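Local coordinates for sister chromatid cohesion protein (Chaetomium thermophilum, PDB 5T8V), which probably acts as the Scc2-type cohesin loader on chromatin, seen here as its HEAT-repeat C-terminal fragment, at residues A1118-T1130 with V1147-E1161. Residues are numbered along the deposited sequence; the frame is centred on the assembly and turned at random.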
ATOM      1  N   ALA A1118      -3.226  50.891  27.967  1.00 52.14           N
ATOM      2  CA  ALA A1118      -2.482  49.839  27.285  1.00 50.20           C
ATOM      3  C   ALA A1118      -1.367  50.418  26.427  1.00 49.70           C
ATOM      4  O   ALA A1118      -0.239  49.912  26.438  1.00 48.74           O
ATOM      5  CB  ALA A1118      -3.436  49.002  26.431  1.00 50.33           C
ATOM      6  N   SER A1119      -1.658  51.484  25.680  1.00 56.99           N
ATOM      7  CA  SER A1119      -0.631  52.082  24.833  1.00 57.18           C
ATOM      8  C   SER A1119       0.465  52.734  25.665  1.00 56.12           C
ATOM      9  O   SER A1119       1.654  52.583  25.363  1.00 56.75           O
ATOM     10  CB  SER A1119      -1.258  53.101  23.885  1.00 59.93           C
ATOM     11  OG  SER A1119      -0.260  53.687  23.068  1.00 61.50           O
ATOM     12  N   ALA A1120       0.086  53.473  26.709  1.00 50.57           N
ATOM     13  CA  ALA A1120       1.072  54.097  27.584  1.00 50.07           C
ATOM     14  C   ALA A1120       2.100  53.077  28.064  1.00 49.68           C
ATOM     15  O   ALA A1120       3.301  53.184  27.771  1.00 51.23           O
ATOM     16  CB  ALA A1120       0.365  54.754  28.773  1.00 49.38           C
ATOM     17  N   THR A1121       1.639  52.062  28.798  1.00 69.55           N
ATOM     18  CA  THR A1121       2.586  51.110  29.372  1.00 68.11           C
ATOM     19  C   THR A1121       3.271  50.285  28.288  1.00 69.31           C
ATOM     20  O   THR A1121       4.465  49.977  28.395  1.00 68.73           O
ATOM     21  CB  THR A1121       1.877  50.208  30.375  1.00 66.04           C
ATOM     22  OG1 THR A1121       0.682  49.678  29.788  1.00 66.08           O
ATOM     23  CG2 THR A1121       1.529  50.993  31.622  1.00 65.76           C
ATOM     24  N   THR A1122       2.534  49.923  27.237  1.00 44.38           N
ATOM     25  CA  THR A1122       3.130  49.189  26.124  1.00 43.72           C
ATOM     26  C   THR A1122       4.351  49.921  25.582  1.00 44.26           C
ATOM     27  O   THR A1122       5.412  49.322  25.378  1.00 43.99           O
ATOM     28  CB  THR A1122       2.094  48.985  25.015  1.00 44.86           C
ATOM     29  OG1 THR A1122       1.084  48.073  25.465  1.00 44.10           O
ATOM     30  CG2 THR A1122       2.742  48.428  23.749  1.00 44.51           C
ATOM     31  N   HIS A1123       4.214  51.223  25.334  1.00 69.57           N
ATOM     32  CA  HIS A1123       5.342  51.984  24.813  1.00 71.72           C
ATOM     33  C   HIS A1123       6.449  52.110  25.849  1.00 70.37           C
ATOM     34  O   HIS A1123       7.634  52.022  25.507  1.00 70.99           O
ATOM     35  CB  HIS A1123       4.881  53.363  24.342  1.00 75.97           C
ATOM     36  CG  HIS A1123       4.405  53.382  22.923  1.00 78.57           C
ATOM     37  ND1 HIS A1123       5.271  53.410  21.851  1.00 80.02           N
ATOM     38  CD2 HIS A1123       3.157  53.369  22.398  1.00 79.64           C
ATOM     39  CE1 HIS A1123       4.577  53.416  20.726  1.00 81.49           C
ATOM     40  NE2 HIS A1123       3.292  53.393  21.030  1.00 81.15           N
ATOM     41  N   ARG A1124       6.094  52.311  27.121  1.00 56.99           N
ATOM     42  CA  ARG A1124       7.136  52.443  28.136  1.00 57.00           C
ATOM     43  C   ARG A1124       8.001  51.188  28.217  1.00 54.47           C
ATOM     44  O   ARG A1124       9.229  51.283  28.330  1.00 54.69           O
ATOM     45  CB  ARG A1124       6.524  52.750  29.500  1.00 58.04           C
ATOM     46  CG  ARG A1124       7.532  52.691  30.659  1.00 58.87           C
ATOM     47  CD  ARG A1124       7.573  53.980  31.447  1.00 61.41           C
ATOM     48  NE  ARG A1124       6.242  54.422  31.840  1.00 62.46           N
ATOM     49  CZ  ARG A1124       5.979  55.600  32.394  1.00 66.14           C
ATOM     50  NH1 ARG A1124       6.957  56.467  32.626  1.00 68.73           N
ATOM     51  NH2 ARG A1124       4.732  55.913  32.714  1.00 66.88           N
ATOM     52  N   PHE A1125       7.387  50.007  28.165  1.00 57.34           N
ATOM     53  CA  PHE A1125       8.102  48.763  28.428  1.00 55.65           C
ATOM     54  C   PHE A1125       8.436  47.967  27.171  1.00 55.34           C
ATOM     55  O   PHE A1125       8.994  46.868  27.282  1.00 54.45           O
ATOM     56  CB  PHE A1125       7.285  47.894  29.387  1.00 53.54           C
ATOM     57  CG  PHE A1125       6.976  48.566  30.694  1.00 53.78           C
ATOM     58  CD1 PHE A1125       7.983  48.823  31.612  1.00 54.38           C
ATOM     59  CD2 PHE A1125       5.681  48.943  31.007  1.00 53.62           C
ATOM     60  CE1 PHE A1125       7.703  49.442  32.815  1.00 54.73           C
ATOM     61  CE2 PHE A1125       5.396  49.562  32.208  1.00 54.04           C
ATOM     62  CZ  PHE A1125       6.409  49.813  33.114  1.00 54.62           C
ATOM     63  N   LEU A1126       8.132  48.493  25.982  1.00 48.54           N
ATOM     64  CA  LEU A1126       8.375  47.737  24.757  1.00 47.94           C
ATOM     65  C   LEU A1126       9.833  47.302  24.653  1.00 47.66           C
ATOM     66  O   LEU A1126      10.124  46.137  24.362  1.00 46.13           O
ATOM     67  CB  LEU A1126       7.981  48.570  23.536  1.00 49.54           C
ATOM     68  CG  LEU A1126       8.165  47.876  22.182  1.00 48.73           C
ATOM     69  CD1 LEU A1126       7.242  46.672  22.059  1.00 47.12           C
ATOM     70  CD2 LEU A1126       7.930  48.849  21.043  1.00 49.95           C
ATOM     71  N   LYS A1127      10.765  48.231  24.881  1.00 57.43           N
ATOM     72  CA  LYS A1127      12.181  47.901  24.753  1.00 58.29           C
ATOM     73  C   LYS A1127      12.567  46.750  25.674  1.00 56.23           C
ATOM     74  O   LYS A1127      13.269  45.819  25.261  1.00 55.22           O
ATOM     75  CB  LYS A1127      13.032  49.134  25.051  1.00 61.67           C
ATOM     76  CG  LYS A1127      12.800  50.291  24.091  1.00 64.98           C
ATOM     77  CD  LYS A1127      13.635  51.506  24.468  1.00 68.84           C
ATOM     78  CE  LYS A1127      13.442  52.648  23.481  1.00 70.49           C
ATOM     79  NZ  LYS A1127      14.247  53.850  23.849  1.00 73.00           N
ATOM     80  N   ASP A1128      12.109  46.791  26.927  1.00 56.62           N
ATOM     81  CA  ASP A1128      12.476  45.756  27.887  1.00 54.84           C
ATOM     82  C   ASP A1128      11.878  44.409  27.501  1.00 52.40           C
ATOM     83  O   ASP A1128      12.577  43.386  27.498  1.00 51.65           O
ATOM     84  CB  ASP A1128      12.023  46.162  29.289  1.00 54.99           C
ATOM     85  CG  ASP A1128      12.614  47.484  29.729  1.00 57.97           C
ATOM     86  OD1 ASP A1128      13.737  47.478  30.275  1.00 59.27           O
ATOM     87  OD2 ASP A1128      11.959  48.528  29.525  1.00 59.35           O
ATOM     88  N   ILE A1129      10.586  44.385  27.165  1.00 49.75           N
ATOM     89  CA  ILE A1129       9.958  43.114  26.813  1.00 48.30           C
ATOM     90  C   ILE A1129      10.629  42.526  25.581  1.00 48.36           C
ATOM     91  O   ILE A1129      10.852  41.312  25.493  1.00 48.24           O
ATOM     92  CB  ILE A1129       8.442  43.285  26.602  1.00 48.01           C
ATOM     93  CG1 ILE A1129       7.796  44.055  27.760  1.00 47.86           C
ATOM     94  CG2 ILE A1129       7.786  41.916  26.524  1.00 47.44           C
ATOM     95  CD1 ILE A1129       6.387  44.524  27.464  1.00 47.54           C
ATOM     96  N   THR A1130      10.973  43.379  24.613  1.00 40.74           N
ATOM     97  CA  THR A1130      11.734  42.924  23.453  1.00 41.05           C
ATOM     98  C   THR A1130      13.054  42.297  23.886  1.00 41.52           C
ATOM     99  O   THR A1130      13.401  41.193  23.453  1.00 41.02           O
ATOM    100  CB  THR A1130      11.983  44.094  22.496  1.00 42.53           C
ATOM    101  OG1 THR A1130      10.731  44.607  22.021  1.00 42.34           O
ATOM    102  CG2 THR A1130      12.831  43.655  21.300  1.00 42.56           C
ATOM    103  N   VAL A1147       3.772  38.115  25.086  1.00 47.07           N
ATOM    104  CA  VAL A1147       3.242  39.459  25.300  1.00 46.35           C
ATOM    105  C   VAL A1147       3.358  40.294  24.030  1.00 46.96           C
ATOM    106  O   VAL A1147       2.413  40.994  23.646  1.00 48.07           O
ATOM    107  CB  VAL A1147       3.962  40.123  26.488  1.00 45.84           C
ATOM    108  CG1 VAL A1147       3.623  41.611  26.577  1.00 46.75           C
ATOM    109  CG2 VAL A1147       3.588  39.422  27.783  1.00 44.68           C
ATOM    110  N   LEU A1148       4.511  40.237  23.355  1.00 44.26           N
ATOM    111  CA  LEU A1148       4.694  41.043  22.149  1.00 45.34           C
ATOM    112  C   LEU A1148       3.726  40.630  21.050  1.00 44.34           C
ATOM    113  O   LEU A1148       3.252  41.475  20.284  1.00 44.87           O
ATOM    114  CB  LEU A1148       6.133  40.939  21.646  1.00 46.75           C
ATOM    115  CG  LEU A1148       6.998  42.148  21.996  1.00 48.23           C
ATOM    116  CD1 LEU A1148       7.071  42.293  23.496  1.00 48.92           C
ATOM    117  CD2 LEU A1148       8.391  42.004  21.404  1.00 47.90           C
ATOM    118  N   ALA A1149       3.434  39.333  20.944  1.00 38.14           N
ATOM    119  CA  ALA A1149       2.479  38.878  19.942  1.00 39.13           C
ATOM    120  C   ALA A1149       1.124  39.533  20.153  1.00 40.21           C
ATOM    121  O   ALA A1149       0.480  39.965  19.193  1.00 41.60           O
ATOM    122  CB  ALA A1149       2.357  37.355  19.984  1.00 39.09           C
ATOM    123  N   SER A1150       0.681  39.628  21.408  1.00 44.43           N
ATOM    124  CA  SER A1150      -0.566  40.326  21.701  1.00 45.69           C
ATOM    125  C   SER A1150      -0.450  41.807  21.363  1.00 46.91           C
ATOM    126  O   SER A1150      -1.307  42.369  20.667  1.00 48.74           O
ATOM    127  CB  SER A1150      -0.933  40.133  23.174  1.00 45.08           C
ATOM    128  OG  SER A1150      -2.120  40.832  23.502  1.00 46.24           O
ATOM    129  N   ILE A1151       0.614  42.456  21.847  1.00 40.57           N
ATOM    130  CA  ILE A1151       0.833  43.872  21.556  1.00 42.79           C
ATOM    131  C   ILE A1151       0.708  44.135  20.063  1.00 45.09           C
ATOM    132  O   ILE A1151       0.161  45.162  19.640  1.00 47.05           O
ATOM    133  CB  ILE A1151       2.208  44.316  22.095  1.00 41.61           C
ATOM    134  CG1 ILE A1151       2.190  44.335  23.628  1.00 39.95           C
ATOM    135  CG2 ILE A1151       2.599  45.693  21.537  1.00 43.17           C
ATOM    136  CD1 ILE A1151       3.541  44.594  24.265  1.00 39.05           C
ATOM    137  N   ASN A1152       1.207  43.213  19.239  1.00 53.42           N
ATOM    138  CA  ASN A1152       1.208  43.419  17.796  1.00 55.25           C
ATOM    139  C   ASN A1152      -0.148  43.095  17.181  1.00 55.51           C
ATOM    140  O   ASN A1152      -0.616  43.817  16.292  1.00 55.98           O
ATOM    141  CB  ASN A1152       2.308  42.570  17.155  1.00 55.36           C
ATOM    142  CG  ASN A1152       2.478  42.854  15.677  1.00 56.05           C
ATOM    143  OD1 ASN A1152       3.034  43.882  15.291  1.00 56.63           O
ATOM    144  ND2 ASN A1152       2.008  41.936  14.839  1.00 55.42           N
ATOM    145  N   ARG A1153      -0.793  42.020  17.640  1.00 50.03           N
ATOM    146  CA  ARG A1153      -2.115  41.673  17.127  1.00 51.44           C
ATOM    147  C   ARG A1153      -3.127  42.775  17.400  1.00 53.01           C
ATOM    148  O   ARG A1153      -4.050  42.979  16.604  1.00 53.40           O
ATOM    149  CB  ARG A1153      -2.597  40.358  17.742  1.00 51.00           C
ATOM    150  CG  ARG A1153      -1.849  39.124  17.258  1.00 50.64           C
ATOM    151  CD  ARG A1153      -2.562  37.840  17.653  1.00 51.14           C
ATOM    152  NE  ARG A1153      -2.974  37.830  19.057  1.00 51.59           N
ATOM    153  CZ  ARG A1153      -2.197  37.464  20.074  1.00 50.92           C
ATOM    154  NH1 ARG A1153      -0.945  37.080  19.863  1.00 50.01           N
ATOM    155  NH2 ARG A1153      -2.674  37.487  21.312  1.00 51.07           N
ATOM    156  N   GLN A1154      -2.976  43.493  18.514  1.00 57.00           N
ATOM    157  CA  GLN A1154      -3.912  44.568  18.826  1.00 59.17           C
ATOM    158  C   GLN A1154      -3.599  45.842  18.053  1.00 61.56           C
ATOM    159  O   GLN A1154      -4.513  46.618  17.754  1.00 63.71           O
ATOM    160  CB  GLN A1154      -3.896  44.855  20.325  1.00 58.75           C
ATOM    161  CG  GLN A1154      -4.338  43.695  21.187  1.00 57.93           C
ATOM    162  CD  GLN A1154      -4.319  44.033  22.662  1.00 58.18           C
ATOM    163  OE1 GLN A1154      -4.758  45.109  23.071  1.00 58.99           O
ATOM    164  NE2 GLN A1154      -3.801  43.118  23.472  1.00 56.97           N
ATOM    165  N   GLY A1155      -2.330  46.079  17.732  1.00 45.64           N
ATOM    166  CA  GLY A1155      -1.949  47.263  16.991  1.00 46.82           C
ATOM    167  C   GLY A1155      -1.563  48.449  17.841  1.00 47.23           C
ATOM    168  O   GLY A1155      -1.713  49.592  17.393  1.00 49.09           O
ATOM    169  N   LEU A1156      -1.069  48.219  19.061  1.00 71.49           N
ATOM    170  CA  LEU A1156      -0.630  49.323  19.908  1.00 72.51           C
ATOM    171  C   LEU A1156       0.700  49.905  19.457  1.00 73.84           C
ATOM    172  O   LEU A1156       0.983  51.072  19.749  1.00 76.87           O
ATOM    173  CB  LEU A1156      -0.515  48.865  21.362  1.00 71.47           C
ATOM    174  CG  LEU A1156      -1.832  48.601  22.090  1.00 71.51           C
ATOM    175  CD1 LEU A1156      -2.026  47.120  22.311  1.00 70.20           C
ATOM    176  CD2 LEU A1156      -1.879  49.348  23.401  1.00 71.97           C
ATOM    177  N   VAL A1157       1.520  49.122  18.762  1.00 66.26           N
ATOM    178  CA  VAL A1157       2.831  49.562  18.302  1.00 66.25           C
ATOM    179  C   VAL A1157       2.852  49.517  16.782  1.00 67.35           C
ATOM    180  O   VAL A1157       2.152  48.714  16.155  1.00 66.61           O
ATOM    181  CB  VAL A1157       3.956  48.693  18.904  1.00 64.17           C
ATOM    182  CG1 VAL A1157       3.862  47.254  18.398  1.00 62.77           C
ATOM    183  CG2 VAL A1157       5.318  49.292  18.608  1.00 64.61           C
ATOM    184  N   HIS A1158       3.657  50.393  16.187  1.00 68.05           N
ATOM    185  CA  HIS A1158       3.765  50.430  14.740  1.00 69.15           C
ATOM    186  C   HIS A1158       4.523  49.204  14.230  1.00 69.71           C
ATOM    187  O   HIS A1158       5.403  48.675  14.916  1.00 70.60           O
ATOM    188  CB  HIS A1158       4.473  51.704  14.288  1.00 68.77           C
ATOM    189  CG  HIS A1158       3.608  52.923  14.335  1.00 69.19           C
ATOM    190  ND1 HIS A1158       2.382  52.990  13.710  1.00 69.65           N
ATOM    191  CD2 HIS A1158       3.793  54.126  14.929  1.00 70.22           C
ATOM    192  CE1 HIS A1158       1.846  54.179  13.919  1.00 71.18           C
ATOM    193  NE2 HIS A1158       2.683  54.888  14.655  1.00 71.51           N
ATOM    194  N   PRO A1159       4.206  48.735  13.020  1.00 53.05           N
ATOM    195  CA  PRO A1159       4.862  47.519  12.512  1.00 51.74           C
ATOM    196  C   PRO A1159       6.363  47.659  12.322  1.00 51.84           C
ATOM    197  O   PRO A1159       7.059  46.638  12.259  1.00 51.05           O
ATOM    198  CB  PRO A1159       4.150  47.267  11.176  1.00 52.84           C
ATOM    199  CG  PRO A1159       3.594  48.594  10.780  1.00 54.51           C
ATOM    200  CD  PRO A1159       3.238  49.284  12.057  1.00 54.21           C
ATOM    201  N   LYS A1160       6.889  48.882  12.220  1.00 79.69           N
ATOM    202  CA  LYS A1160       8.331  49.052  12.083  1.00 79.63           C
ATOM    203  C   LYS A1160       9.062  48.607  13.343  1.00 78.34           C
ATOM    204  O   LYS A1160      10.120  47.973  13.266  1.00 77.83           O
ATOM    205  CB  LYS A1160       8.660  50.511  11.764  1.00 82.93           C
ATOM    206  CG  LYS A1160       8.193  50.958  10.391  1.00 85.50           C
ATOM    207  CD  LYS A1160       8.575  52.400  10.105  1.00 88.96           C
ATOM    208  CE  LYS A1160       8.143  52.818   8.706  1.00 91.89           C
ATOM    209  NZ  LYS A1160       8.522  54.225   8.393  1.00 95.18           N
ATOM    210  N   GLU A1161       8.507  48.921  14.515  1.00 81.25           N
ATOM    211  CA  GLU A1161       9.131  48.588  15.789  1.00 80.04           C
ATOM    212  C   GLU A1161       9.036  47.107  16.130  1.00 76.00           C
ATOM    213  O   GLU A1161       9.518  46.712  17.198  1.00 75.12           O
ATOM    214  CB  GLU A1161       8.482  49.402  16.909  1.00 81.30           C
ATOM    215  CG  GLU A1161       8.617  50.911  16.760  1.00 84.83           C
ATOM    216  CD  GLU A1161       7.737  51.675  17.734  1.00 86.55           C
ATOM    217  OE1 GLU A1161       6.507  51.719  17.521  1.00 86.43           O
ATOM    218  OE2 GLU A1161       8.274  52.224  18.720  1.00 87.36           O
TER
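Ala1118 and Ser1119 meet Leu1156 where segments 1118-1130 and 1147-1154 of two neighbouring, roughly antiparallel helices of this HEAT-repeat protein approach to 10.9 Å between axes, crossing at -137°. The CD2 branch of Leu1156, just past the positive-phi Gly1155 that follows the second helix, lies against the Ala1118 CB methyl and the Ser1119 backbone. One turn on, Thr1122 points its methyl inward, CG2 anti to the backbone N, and meets Ile1151 tip to tip, CG2 to CG2 at 3.5 Å. The His1123 ring lies obliquely to Leu1156 O and Glu1161 OE1 at the solvent-exposed side of the contact, its plane 34° from that carboxylate. The end of Phe1125 leads away from 1147-1161 and packs on helix 1050-1062. Leu1126 crosses Val1157 at about a right angle, its CD2 3.6 Å from Val1157 CG2. Ile1129 and Leu1148 run alongside each other, pointing opposite ways, and Ile1129 CD1 sits 4.1 Å from Val1147 CG1. Thr1130 crosses Leu1148 at about a right angle, OG1 touching CD2. An alanine here would probably open a gap beside Leu1148 CD2 and weaken the hold on Leu1126 O, which also accepts from Thr1130 N. Thr1130 OG1 donates to Leu1126 O at 2.9 Å, from 42° above the carbonyl plane.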